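Local structure of Tv2483 (Treponema vincentii, 6DET) at residues L38-S43 / C98-F103; Y113-P118 / Y218-F223. The protein binds L-arginine with high selectivity as a solute-binding lipoprotein, and probably delivers it to an ABC transporter for uptake. One frame throughout, in Å; residues are numbered along the deposited sequence.

Interaction 1: L38-S43 / C98-F103. With ARG (arginine), chain B.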
ATOM      1  N   LEU A  38      17.224   9.159  -3.655  1.00 38.70           N
ATOM      2  CA  LEU A  38      16.189   8.271  -4.139  1.00 36.65           C
ATOM      3  C   LEU A  38      14.867   8.956  -3.851  1.00 37.04           C
ATOM      4  O   LEU A  38      14.639   9.383  -2.714  1.00 38.85           O
ATOM      5  CB  LEU A  38      16.227   6.910  -3.461  1.00 32.13           C
ATOM      6  CG  LEU A  38      15.206   5.910  -4.007  1.00 38.07           C
ATOM      7  CD1 LEU A  38      15.571   5.394  -5.396  1.00 33.75           C
ATOM      8  CD2 LEU A  38      15.046   4.724  -3.055  1.00 37.08           C
ATOM      9  N   VAL A  39      14.057   9.130  -4.887  1.00 32.46           N
ATOM     10  CA  VAL A  39      12.757   9.798  -4.760  1.00 32.70           C
ATOM     11  C   VAL A  39      11.697   8.719  -4.595  1.00 39.58           C
ATOM     12  O   VAL A  39      11.448   7.921  -5.512  1.00 37.93           O
ATOM     13  CB  VAL A  39      12.466  10.705  -5.962  1.00 40.83           C
ATOM     14  CG1 VAL A  39      11.081  11.331  -5.830  1.00 37.89           C
ATOM     15  CG2 VAL A  39      13.541  11.790  -6.087  1.00 42.88           C
ATOM     16  N   ILE A  40      11.082   8.681  -3.411  1.00 33.87           N
ATOM     17  CA  ILE A  40      10.108   7.650  -3.050  1.00 31.61           C
ATOM     18  C   ILE A  40       8.738   8.329  -3.088  1.00 35.29           C
ATOM     19  O   ILE A  40       8.465   9.200  -2.264  1.00 35.55           O
ATOM     20  CB  ILE A  40      10.382   7.063  -1.651  1.00 32.69           C
ATOM     21  CG1 ILE A  40      11.814   6.497  -1.540  1.00 35.96           C
ATOM     22  CG2 ILE A  40       9.342   5.992  -1.295  1.00 32.41           C
ATOM     23  CD1 ILE A  40      12.691   7.328  -0.629  1.00 38.88           C
ATOM     24  N   GLY A  41       7.902   7.983  -4.061  1.00 33.26           N
ATOM     25  CA  GLY A  41       6.558   8.534  -4.129  1.00 34.76           C
ATOM     26  C   GLY A  41       5.655   7.861  -3.113  1.00 33.05           C
ATOM     27  O   GLY A  41       5.640   6.632  -3.001  1.00 32.10           O
ATOM     28  N   VAL A  42       4.883   8.668  -2.383  1.00 34.46           N
ATOM     29  CA  VAL A  42       3.996   8.141  -1.351  1.00 37.54           C
ATOM     30  C   VAL A  42       2.682   8.896  -1.410  1.00 32.63           C
ATOM     31  O   VAL A  42       2.638  10.091  -1.732  1.00 37.48           O
ATOM     32  CB  VAL A  42       4.599   8.265   0.074  1.00 34.99           C
ATOM     33  CG1 VAL A  42       5.790   7.316   0.251  1.00 36.36           C
ATOM     34  CG2 VAL A  42       5.042   9.698   0.341  1.00 38.51           C
ATOM     35  N   SER A  43       1.611   8.187  -1.048  1.00 31.84           N
ATOM     36  CA  SER A  43       0.418   8.861  -0.555  1.00 33.69           C
ATOM     37  C   SER A  43       0.650   9.167   0.921  1.00 45.96           C
ATOM     38  O   SER A  43       0.884   8.260   1.722  1.00 39.70           O
ATOM     39  CB  SER A  43      -0.811   7.978  -0.743  1.00 36.35           C
ATOM     40  OG  SER A  43      -1.150   7.751  -2.120  1.00 35.71           O
ATOM     41  N   CYS A  98      10.502   5.334  -7.338  1.00 31.92           N
ATOM     42  CA  CYS A  98       9.812   4.139  -6.867  1.00 29.72           C
ATOM     43  C   CYS A  98       8.547   4.587  -6.154  1.00 28.57           C
ATOM     44  O   CYS A  98       8.341   5.784  -5.906  1.00 30.60           O
ATOM     45  CB  CYS A  98      10.704   3.313  -5.950  1.00 32.72           C
ATOM     46  SG  CYS A  98      11.185   4.110  -4.428  1.00 33.04           S
ATOM     47  N   ILE A  99       7.691   3.609  -5.841  1.00 28.38           N
ATOM     48  CA  ILE A  99       6.377   3.860  -5.243  1.00 28.81           C
ATOM     49  C   ILE A  99       6.241   2.969  -4.017  1.00 29.23           C
ATOM     50  O   ILE A  99       6.510   1.769  -4.097  1.00 29.64           O
ATOM     51  CB  ILE A  99       5.222   3.552  -6.211  1.00 28.47           C
ATOM     52  CG1 ILE A  99       5.404   4.265  -7.561  1.00 29.64           C
ATOM     53  CG2 ILE A  99       3.887   3.997  -5.578  1.00 28.77           C
ATOM     54  CD1 ILE A  99       4.573   3.654  -8.674  1.00 33.81           C
ATOM     55  N   ALA A 100       5.894   3.571  -2.882  1.00 28.32           N
ATOM     56  CA  ALA A 100       5.623   2.844  -1.649  1.00 29.75           C
ATOM     57  C   ALA A 100       4.184   3.188  -1.229  1.00 30.58           C
ATOM     58  O   ALA A 100       3.317   3.309  -2.096  1.00 33.45           O
ATOM     59  CB  ALA A 100       6.688   3.189  -0.598  1.00 29.90           C
ATOM     60  N   SER A 101       3.908   3.313   0.072  1.00 29.54           N
ATOM     61  CA  SER A 101       2.550   3.572   0.583  1.00 24.70           C
ATOM     62  C   SER A 101       1.617   2.377   0.427  1.00 28.22           C
ATOM     63  O   SER A 101       0.416   2.540   0.192  1.00 33.99           O
ATOM     64  CB  SER A 101       1.927   4.816  -0.084  1.00 25.90           C
ATOM     65  OG  SER A 101       2.666   5.902   0.334  1.00 37.85           O
ATOM     66  N   GLY A 102       2.146   1.156   0.586  1.00 29.13           N
ATOM     67  CA  GLY A 102       1.290  -0.018   0.558  1.00 34.70           C
ATOM     68  C   GLY A 102       0.899  -0.444  -0.845  1.00 26.76           C
ATOM     69  O   GLY A 102      -0.267  -0.721  -1.124  1.00 29.96           O
ATOM     70  N   PHE A 103       1.879  -0.487  -1.748  1.00 28.19           N
ATOM     71  CA  PHE A 103       1.649  -0.850  -3.143  1.00 25.29           C
ATOM     72  C   PHE A 103       1.452  -2.365  -3.277  1.00 28.17           C
ATOM     73  O   PHE A 103       2.377  -3.144  -3.002  1.00 27.07           O
ATOM     74  CB  PHE A 103       2.846  -0.349  -3.972  1.00 31.68           C
ATOM     75  CG  PHE A 103       2.671  -0.491  -5.468  1.00 31.32           C
ATOM     76  CD1 PHE A 103       2.366   0.617  -6.255  1.00 32.56           C
ATOM     77  CD2 PHE A 103       2.868  -1.717  -6.099  1.00 31.51           C
ATOM     78  CE1 PHE A 103       2.206   0.478  -7.616  1.00 26.97           C
ATOM     79  CE2 PHE A 103       2.704  -1.843  -7.469  1.00 29.36           C
ATOM     80  CZ  PHE A 103       2.382  -0.737  -8.226  1.00 33.88           C
TER
HETATM   81  N   ARG B 500      -2.741  -1.270  -1.906  1.00 27.15           N
HETATM   82  CA  ARG B 500      -3.231  -0.065  -2.625  1.00 34.97           C
HETATM   83  C   ARG B 500      -2.659  -0.053  -4.039  1.00 36.76           C
HETATM   84  O   ARG B 500      -1.640  -0.730  -4.272  1.00 30.75           O
HETATM   85  CB  ARG B 500      -2.823   1.214  -1.896  1.00 31.47           C
HETATM   86  CG  ARG B 500      -3.485   1.403  -0.535  1.00 33.97           C
HETATM   87  CD  ARG B 500      -3.006   2.641   0.218  1.00 34.94           C
HETATM   88  NE  ARG B 500      -3.382   3.846  -0.495  1.00 33.12           N
HETATM   89  CZ  ARG B 500      -2.542   4.635  -1.156  1.00 33.39           C
HETATM   90  NH1 ARG B 500      -3.047   5.688  -1.804  1.00 33.84           N
HETATM   91  NH2 ARG B 500      -1.234   4.376  -1.194  1.00 32.76           N
HETATM   92  OXT ARG B 500      -3.198   0.635  -4.916  1.00 29.36           O
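A chi1 of 64° sets SG of C98 between its own backbone N and carbonyl carbon and lays the sulfur against I40, 3.8 Å from I40 CG1; L38 meets the same sulfur less closely through its CD2 methyl. In S101, OG stands anti to the carbonyl carbon (chi1 -67°), which carries the hydroxyl to the end of the other strand, where OG lies only 3.1 Å from V42 CB. S50 binds this hydroxyl through its own OG and also bonds to S43 O, linking the two segments from outside. Two residues on from C98, A100 CB touches I40 CG2 at 3.9 Å, and F66 of helix 61-73 packs on I40 and L38.

The strands run parallel, I40 paired with C98 and G41 with I99. G41 is gripped at both polar backbone atoms: G41 N donates to C98 O at 2.9 Å, and A100 N donates to G41 O at 3.1 Å along an almost straight N-H...O line (176°). The bond from C98 N to V39 O is weak. Strand 76-81 pairs with the other edge of 38-42, giving the parallel alpha/beta core of a lobe of a family 3 solute-binding protein, with the ligand at the C-terminal ends of these strands.

There the chain turns at S101 and G102, both with positive phi, and presents carbonyls to the bound arginine. Its guanidinium gives NH2 to S101 O (2.8 Å) and NH1 to S43 OG (2.8 Å), while its amino N reaches G102 O at 2.7 Å. D62 accepts the G102 N-H through its carboxylate.

Interaction 2: Y113-P118 / Y218-F223; sequences YRMCTP and YYTFAF
R114 and F223 form an antiparallel hydrogen-bonded pair: R114 N donates to F223 O at 2.9 Å, and F223 N returns a bond to R114 O at 2.8 Å. M115 and A222 follow as a non-hydrogen-bonded pair, and C116 N then reaches F221 O at 3.1 Å. Beyond that the ladder ends; taken from end to end, the two segments run 138° apart, and P118 keeps touch by a CA-H...O contact, P118 CA to Y219 O at 3.2 Å.

With OG1 anti to the backbone N (chi1 -175°), T220 points its hydroxyl at C116 O, to which it donates; the bond is unusually short, and its exact length is doubtful. The T220 CG2 methyl meets M115, whose chain crosses it at about a right angle and brings SD to 3.7 Å from CG2.

Strand 215-223 is the antiparallel member of this alpha/beta lobe, lying between strand 98-104 on one edge and the short strand 114-115 on the other, as in solute-binding proteins where the chain comes back from the second lobe. On the A222 face, the Y113 ring brings CD1 to 3.8 Å from A222 CB and packs edge-to-face with F103.

On the other face are the side chains of R114 and F223; the F223 ring has the backbone R114 O at its edge, in its plane. The R114 chain bends at chi3 and hands NE to Q225 O, while the side chain touches A228 and V231 of helix 228-243. In the conformer given, C116 SG lies obliquely beside the F221 ring, a contact the second conformer leaves doubtful. Farther along, P118 CB packs on Y218 CB at 3.6 Å.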
ATOM      1  N   TYR A 113       5.306  -2.645 -14.106  1.00 32.06           N
ATOM      2  CA  TYR A 113       6.274  -2.266 -13.087  1.00 30.44           C
ATOM      3  C   TYR A 113       7.225  -3.416 -12.828  1.00 35.98           C
ATOM      4  O   TYR A 113       6.862  -4.592 -12.992  1.00 34.47           O
ATOM      5  CB  TYR A 113       5.607  -1.927 -11.737  1.00 29.37           C
ATOM      6  CG  TYR A 113       4.549  -0.841 -11.742  1.00 29.26           C
ATOM      7  CD1 TYR A 113       4.895   0.481 -11.512  1.00 33.17           C
ATOM      8  CD2 TYR A 113       3.196  -1.147 -11.908  1.00 34.20           C
ATOM      9  CE1 TYR A 113       3.948   1.470 -11.466  1.00 34.06           C
ATOM     10  CE2 TYR A 113       2.238  -0.162 -11.879  1.00 38.10           C
ATOM     11  CZ  TYR A 113       2.616   1.148 -11.654  1.00 36.89           C
ATOM     12  OH  TYR A 113       1.663   2.146 -11.608  1.00 36.87           O
ATOM     13  N   ARG A 114       8.430  -3.061 -12.382  1.00 34.13           N
ATOM     14  CA  ARG A 114       9.363  -4.000 -11.773  1.00 32.24           C
ATOM     15  C   ARG A 114       9.170  -3.903 -10.268  1.00 34.49           C
ATOM     16  O   ARG A 114       9.307  -2.824  -9.695  1.00 31.68           O
ATOM     17  CB  ARG A 114      10.816  -3.677 -12.143  1.00 31.30           C
ATOM     18  CG  ARG A 114      11.840  -4.647 -11.499  1.00 34.49           C
ATOM     19  CD  ARG A 114      13.266  -4.356 -11.944  1.00 33.16           C
ATOM     20  NE  ARG A 114      13.437  -4.573 -13.377  1.00 36.36           N
ATOM     21  CZ  ARG A 114      13.837  -5.709 -13.931  1.00 40.18           C
ATOM     22  NH1 ARG A 114      14.118  -6.770 -13.169  1.00 42.59           N
ATOM     23  NH2 ARG A 114      13.943  -5.785 -15.251  1.00 40.24           N
ATOM     24  N   MET A 115       8.814  -5.006  -9.627  1.00 28.95           N
ATOM     25  CA  MET A 115       8.464  -4.966  -8.216  1.00 29.36           C
ATOM     26  C   MET A 115       9.498  -5.738  -7.402  1.00 30.40           C
ATOM     27  O   MET A 115      10.033  -6.760  -7.856  1.00 33.19           O
ATOM     28  CB  MET A 115       7.039  -5.503  -8.007  1.00 35.95           C
ATOM     29  CG  MET A 115       6.012  -4.543  -8.639  1.00 39.21           C
ATOM     30  SD  MET A 115       4.262  -5.037  -8.635  1.00 40.46           S
ATOM     31  CE  MET A 115       4.306  -6.263  -9.918  1.00 43.03           C
ATOM     32  N   CYS A 116       9.835  -5.219  -6.226  0.62 28.59           N
ATOM     33  CA  CYS A 116      10.852  -5.885  -5.433  0.62 25.89           C
ATOM     34  C   CYS A 116      10.199  -6.975  -4.593  0.62 28.06           C
ATOM     35  O   CYS A 116       8.975  -7.040  -4.460  0.62 28.19           O
ATOM     36  CB  CYS A 116      11.593  -4.901  -4.541  0.62 32.87           C
ATOM     37  SG  CYS A 116      10.611  -4.303  -3.159  0.62 30.01           S
ATOM     38  N   THR A 117      11.040  -7.833  -4.027  1.00 26.69           N
ATOM     39  CA  THR A 117      10.558  -8.970  -3.285  1.00 28.19           C
ATOM     40  C   THR A 117       9.555  -8.478  -2.226  1.00 30.24           C
ATOM     41  O   THR A 117       9.817  -7.476  -1.550  1.00 29.41           O
ATOM     42  CB  THR A 117      11.715  -9.730  -2.655  1.00 38.08           C
ATOM     43  OG1 THR A 117      11.198 -10.923  -2.039  1.00 50.72           O
ATOM     44  CG2 THR A 117      12.427  -8.869  -1.657  1.00 39.95           C
ATOM     45  N   PRO A 118       8.399  -9.114  -2.110  1.00 29.75           N
ATOM     46  CA  PRO A 118       7.357  -8.606  -1.198  1.00 29.56           C
ATOM     47  C   PRO A 118       7.807  -8.510   0.250  1.00 27.35           C
ATOM     48  O   PRO A 118       8.581  -9.329   0.746  1.00 28.21           O
ATOM     49  CB  PRO A 118       6.238  -9.634  -1.356  1.00 33.37           C
ATOM     50  CG  PRO A 118       6.388 -10.121  -2.744  1.00 38.40           C
ATOM     51  CD  PRO A 118       7.859 -10.093  -3.065  1.00 30.69           C
ATOM     52  N   TYR A 218       0.172  -9.424  -1.567  1.00 24.67           N
ATOM     53  CA  TYR A 218       1.457  -8.983  -1.068  1.00 29.26           C
ATOM     54  C   TYR A 218       1.664  -7.522  -1.418  1.00 24.94           C
ATOM     55  O   TYR A 218       1.200  -7.056  -2.466  1.00 29.59           O
ATOM     56  CB  TYR A 218       2.610  -9.761  -1.678  1.00 31.53           C
ATOM     57  CG  TYR A 218       2.396 -11.245  -1.564  1.00 37.30           C
ATOM     58  CD1 TYR A 218       2.638 -11.903  -0.369  1.00 41.02           C
ATOM     59  CD2 TYR A 218       1.939 -11.983  -2.648  1.00 64.40           C
ATOM     60  CE1 TYR A 218       2.429 -13.263  -0.260  1.00 54.36           C
ATOM     61  CE2 TYR A 218       1.734 -13.342  -2.548  1.00 84.75           C
ATOM     62  CZ  TYR A 218       1.977 -13.980  -1.353  1.00 89.49           C
ATOM     63  OH  TYR A 218       1.771 -15.339  -1.250  1.00114.55           O
ATOM     64  N   TYR A 219       2.332  -6.818  -0.519  1.00 24.49           N
ATOM     65  CA  TYR A 219       2.800  -5.462  -0.750  1.00 24.93           C
ATOM     66  C   TYR A 219       4.231  -5.538  -1.269  1.00 27.70           C
ATOM     67  O   TYR A 219       4.997  -6.424  -0.878  1.00 26.03           O
ATOM     68  CB  TYR A 219       2.810  -4.647   0.538  1.00 30.00           C
ATOM     69  CG  TYR A 219       1.467  -4.070   1.015  1.00 25.02           C
ATOM     70  CD1 TYR A 219       0.356  -4.048   0.199  1.00 25.84           C
ATOM     71  CD2 TYR A 219       1.400  -3.483   2.255  1.00 29.74           C
ATOM     72  CE1 TYR A 219      -0.859  -3.424   0.653  1.00 29.46           C
ATOM     73  CE2 TYR A 219       0.230  -2.886   2.726  1.00 26.48           C
ATOM     74  CZ  TYR A 219      -0.882  -2.865   1.916  1.00 28.15           C
ATOM     75  OH  TYR A 219      -2.015  -2.213   2.374  1.00 28.73           O
ATOM     76  N   THR A 220       4.589  -4.565  -2.093  1.00 26.07           N
ATOM     77  CA  THR A 220       5.927  -4.450  -2.663  1.00 26.42           C
ATOM     78  C   THR A 220       6.289  -2.974  -2.751  1.00 28.36           C
ATOM     79  O   THR A 220       5.518  -2.086  -2.336  1.00 28.28           O
ATOM     80  CB  THR A 220       5.979  -5.143  -4.038  1.00 28.54           C
ATOM     81  OG1 THR A 220       7.315  -5.135  -4.570  1.00 29.40           O
ATOM     82  CG2 THR A 220       5.066  -4.463  -5.025  1.00 27.18           C
ATOM     83  N   PHE A 221       7.479  -2.700  -3.299  1.00 26.63           N
ATOM     84  CA  PHE A 221       7.862  -1.366  -3.731  1.00 26.75           C
ATOM     85  C   PHE A 221       8.054  -1.434  -5.241  1.00 29.74           C
ATOM     86  O   PHE A 221       8.718  -2.358  -5.736  1.00 29.65           O
ATOM     87  CB  PHE A 221       9.129  -0.894  -3.036  1.00 28.41           C
ATOM     88  CG  PHE A 221       9.058  -0.940  -1.557  1.00 32.45           C
ATOM     89  CD1 PHE A 221       7.984  -0.346  -0.872  1.00 28.93           C
ATOM     90  CD2 PHE A 221      10.035  -1.583  -0.827  1.00 31.91           C
ATOM     91  CE1 PHE A 221       7.940  -0.420   0.501  1.00 29.14           C
ATOM     92  CE2 PHE A 221       9.976  -1.642   0.544  1.00 32.86           C
ATOM     93  CZ  PHE A 221       8.927  -1.059   1.202  1.00 29.25           C
ATOM     94  N   ALA A 222       7.425  -0.509  -5.968  1.00 29.17           N
ATOM     95  CA  ALA A 222       7.338  -0.558  -7.432  1.00 26.45           C
ATOM     96  C   ALA A 222       8.372   0.368  -8.077  1.00 31.58           C
ATOM     97  O   ALA A 222       8.511   1.528  -7.672  1.00 32.76           O
ATOM     98  CB  ALA A 222       5.937  -0.154  -7.902  1.00 29.68           C
ATOM     99  N   PHE A 223       9.034  -0.135  -9.123  1.00 29.03           N
ATOM    100  CA  PHE A 223      10.101   0.566  -9.830  1.00 33.30           C
ATOM    101  C   PHE A 223       9.810   0.546 -11.319  1.00 31.97           C
ATOM    102  O   PHE A 223       8.970  -0.221 -11.797  1.00 33.38           O
ATOM    103  CB  PHE A 223      11.466  -0.091  -9.566  1.00 29.07           C
ATOM    104  CG  PHE A 223      11.931   0.058  -8.161  1.00 30.67           C
ATOM    105  CD1 PHE A 223      11.386  -0.740  -7.165  1.00 29.40           C
ATOM    106  CD2 PHE A 223      12.892   0.988  -7.822  1.00 30.65           C
ATOM    107  CE1 PHE A 223      11.789  -0.613  -5.874  1.00 26.74           C
ATOM    108  CE2 PHE A 223      13.289   1.124  -6.505  1.00 34.07           C
ATOM    109  CZ  PHE A 223      12.702   0.312  -5.529  1.00 26.53           C
TER

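Overall arrangement
Strands 98-104 and 215-223 are neighbours in one sheet, so interactions 1 and 2, whose centres lie about 10 Å apart, are joined edge to edge. I99 N lies 2.9 Å from A222 O and F103 O lies 2.8 Å from T220 N, both probable hydrogen bonds. Across the sheet the order is thus 37-42, 98-104, 215-223 and 114-115. Interaction 1 supplies hydrogen bonds to the arginine, whereas interaction 2 lies beside it through the Y219 side chain, about 4 Å from the ligand. Y219 CE1 packs 3.3 Å from G102 O, and its hydroxyl bonds to D193, itself a partner of the ligand. E148, R109, S104 and W84 bind the arginine as well.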